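Local coordinates for B- and T-lymphocyte attenuator (Mus musculus, PDB 1XAU), which acts as an inhibitory receptor on lymphocytes, dampening antigen receptor signalling through the phosphatases SHP-1 and SHP-2 and interacting with the herpesvirus entry mediator HVEM, at residues S97-N101 with S102-N106. Sequence-based numbering, arbitrary orientation.
Sequences STNFN and SQVIN
S97 meets N106 through its CB, which lies 3.2 Å from ND2 of N106. The CA of S97 also makes a CH...O contact with the carbonyl O of I105. On its other flank S97 touches T48 and C50 of strand 47-52. T98 and I105 form an antiparallel hydrogen-bonded pair. N of T98 donates to O of I105 (2.9 Å). The return bond from N of I105 to O of T98 is shorter, 2.8 Å. Their side chains lie side by side, with CG2 of T98 3.8 Å from CB of I105. The threonine has OG1 anti to its own N (chi1 -179°). This turns the methyl to the isoleucine and leaves the hydroxyl to hydrogen-bond O of N46. N99 sits on the other face, in a non-hydrogen-bonded pair with V104. Its CG is beside the backbone N (chi1 -60°), which lets OD1 reach CG2 of V104 at 3.8 Å. F100 returns to the face of T98 and I105. Its N donates to O of Q103 at 3.1 Å, and its CB only loosely approaches CD1 of I105. The side chain extends away from the second strand and rests on V14 and P45, while I105 also touches V14. The placement of the Q103 amide beside N101 is doubtful. N101 and S102 fill the corners of a type II' turn from F100 to Q103. The arrangement is a beta hairpin with a two-residue loop, the tip joining strands F and G of an immunoglobulin domain.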
ATOM      1  N   SER A  97       0.687   0.127   6.895  1.00 19.46           N
ATOM      2  CA  SER A  97       0.666   0.373   8.350  1.00 20.45           C
ATOM      3  C   SER A  97       2.070   0.700   8.781  1.00 22.06           C
ATOM      4  O   SER A  97       3.050   0.472   8.057  1.00 20.09           O
ATOM      5  CB  SER A  97       0.191  -0.841   9.177  1.00 22.34           C
ATOM      6  OG  SER A  97       0.900  -1.982   8.757  1.00 26.34           O
ATOM      7  N   THR A  98       2.179   1.249   9.984  1.00 22.96           N
ATOM      8  CA  THR A  98       3.494   1.542  10.447  1.00 26.58           C
ATOM      9  C   THR A  98       3.434   1.507  11.974  1.00 29.33           C
ATOM     10  O   THR A  98       2.403   1.793  12.549  1.00 28.60           O
ATOM     11  CB  THR A  98       3.990   2.936   9.940  1.00 26.90           C
ATOM     12  OG1 THR A  98       5.328   3.160  10.434  1.00 28.99           O
ATOM     13  CG2 THR A  98       3.139   4.058  10.478  1.00 27.40           C
ATOM     14  N   ASN A  99       4.534   1.109  12.594  1.00 33.77           N
ATOM     15  CA  ASN A  99       4.678   1.090  14.063  1.00 38.17           C
ATOM     16  C   ASN A  99       5.630   2.284  14.112  1.00 40.43           C
ATOM     17  O   ASN A  99       6.789   2.197  13.646  1.00 40.46           O
ATOM     18  CB  ASN A  99       5.408  -0.183  14.548  1.00 40.29           C
ATOM     19  CG  ASN A  99       4.688  -1.452  14.159  1.00 42.91           C
ATOM     20  OD1 ASN A  99       3.447  -1.441  13.953  1.00 44.67           O
ATOM     21  ND2 ASN A  99       5.436  -2.580  14.075  1.00 43.83           N
ATOM     22  N   PHE A 100       5.146   3.417  14.576  1.00 42.52           N
ATOM     23  CA  PHE A 100       6.038   4.572  14.585  1.00 45.39           C
ATOM     24  C   PHE A 100       5.877   5.257  15.920  1.00 46.74           C
ATOM     25  O   PHE A 100       4.761   5.661  16.267  1.00 47.10           O
ATOM     26  CB  PHE A 100       5.665   5.546  13.480  1.00 45.54           C
ATOM     27  CG  PHE A 100       6.639   6.692  13.341  1.00 46.33           C
ATOM     28  CD1 PHE A 100       7.928   6.472  12.835  1.00 46.83           C
ATOM     29  CD2 PHE A 100       6.264   7.993  13.689  1.00 46.69           C
ATOM     30  CE1 PHE A 100       8.835   7.526  12.662  1.00 46.83           C
ATOM     31  CE2 PHE A 100       7.162   9.048  13.524  1.00 46.79           C
ATOM     32  CZ  PHE A 100       8.450   8.810  13.005  1.00 46.95           C
ATOM     33  N   ASN A 101       6.971   5.422  16.655  1.00 48.27           N
ATOM     34  CA  ASN A 101       6.834   6.014  17.988  1.00 49.65           C
ATOM     35  C   ASN A 101       6.293   4.806  18.786  1.00 49.59           C
ATOM     36  O   ASN A 101       6.800   3.677  18.636  1.00 49.70           O
ATOM     37  CB  ASN A 101       5.825   7.173  17.935  1.00 51.49           C
ATOM     38  CG  ASN A 101       5.440   7.709  19.313  1.00 53.45           C
ATOM     39  OD1 ASN A 101       6.143   7.462  20.315  1.00 54.95           O
ATOM     40  ND2 ASN A 101       4.335   8.482  19.369  1.00 54.17           N
ATOM     41  N   SER A 102       5.254   4.991  19.589  1.00 49.19           N
ATOM     42  CA  SER A 102       4.750   3.865  20.366  1.00 48.58           C
ATOM     43  C   SER A 102       3.453   3.191  19.917  1.00 47.62           C
ATOM     44  O   SER A 102       2.932   2.312  20.616  1.00 47.94           O
ATOM     45  CB  SER A 102       4.628   4.312  21.820  1.00 49.44           C
ATOM     46  OG  SER A 102       5.935   4.584  22.318  1.00 50.76           O
ATOM     47  N   GLN A 103       2.922   3.569  18.755  1.00 45.63           N
ATOM     48  CA  GLN A 103       1.685   2.940  18.338  1.00 43.66           C
ATOM     49  C   GLN A 103       1.676   2.487  16.926  1.00 40.47           C
ATOM     50  O   GLN A 103       2.582   2.784  16.153  1.00 40.02           O
ATOM     51  CB  GLN A 103       0.466   3.850  18.543  1.00 45.16           C
ATOM     52  CG  GLN A 103       0.711   5.211  18.041  1.00 47.70           C
ATOM     53  CD  GLN A 103       1.999   5.744  18.635  1.00 49.76           C
ATOM     54  OE1 GLN A 103       2.087   5.990  19.864  1.00 51.07           O
ATOM     55  NE2 GLN A 103       3.033   5.883  17.788  1.00 50.29           N
ATOM     56  N   VAL A 104       0.606   1.763  16.629  1.00 37.38           N
ATOM     57  CA  VAL A 104       0.363   1.211  15.310  1.00 34.16           C
ATOM     58  C   VAL A 104      -0.519   2.190  14.570  1.00 32.08           C
ATOM     59  O   VAL A 104      -1.553   2.650  15.102  1.00 31.59           O
ATOM     60  CB  VAL A 104      -0.392  -0.122  15.405  1.00 34.23           C
ATOM     61  CG1 VAL A 104      -0.658  -0.686  14.001  1.00 33.91           C
ATOM     62  CG2 VAL A 104       0.436  -1.096  16.262  1.00 34.66           C
ATOM     63  N   ILE A 105      -0.111   2.565  13.362  1.00 29.08           N
ATOM     64  CA  ILE A 105      -0.943   3.448  12.614  1.00 27.04           C
ATOM     65  C   ILE A 105      -1.389   2.622  11.402  1.00 26.48           C
ATOM     66  O   ILE A 105      -0.560   1.949  10.804  1.00 25.44           O
ATOM     67  CB  ILE A 105      -0.160   4.683  12.179  1.00 26.81           C
ATOM     68  CG1 ILE A 105       0.320   5.434  13.447  1.00 27.41           C
ATOM     69  CG2 ILE A 105      -1.030   5.531  11.276  1.00 25.78           C
ATOM     70  CD1 ILE A 105       1.297   6.551  13.152  1.00 27.77           C
ATOM     71  N   ASN A 106      -2.659   2.693  11.040  1.00 25.19           N
ATOM     72  CA  ASN A 106      -3.162   1.902   9.907  1.00 24.95           C
ATOM     73  C   ASN A 106      -3.830   2.793   8.876  1.00 23.32           C
ATOM     74  O   ASN A 106      -4.036   4.000   9.110  1.00 23.11           O
ATOM     75  CB  ASN A 106      -4.165   0.864  10.402  1.00 27.14           C
ATOM     76  CG  ASN A 106      -3.494  -0.285  11.187  1.00 28.45           C
ATOM     77  OD1 ASN A 106      -3.750  -0.437  12.355  1.00 31.09           O
ATOM     78  ND2 ASN A 106      -2.645  -1.075  10.540  1.00 29.97           N
TER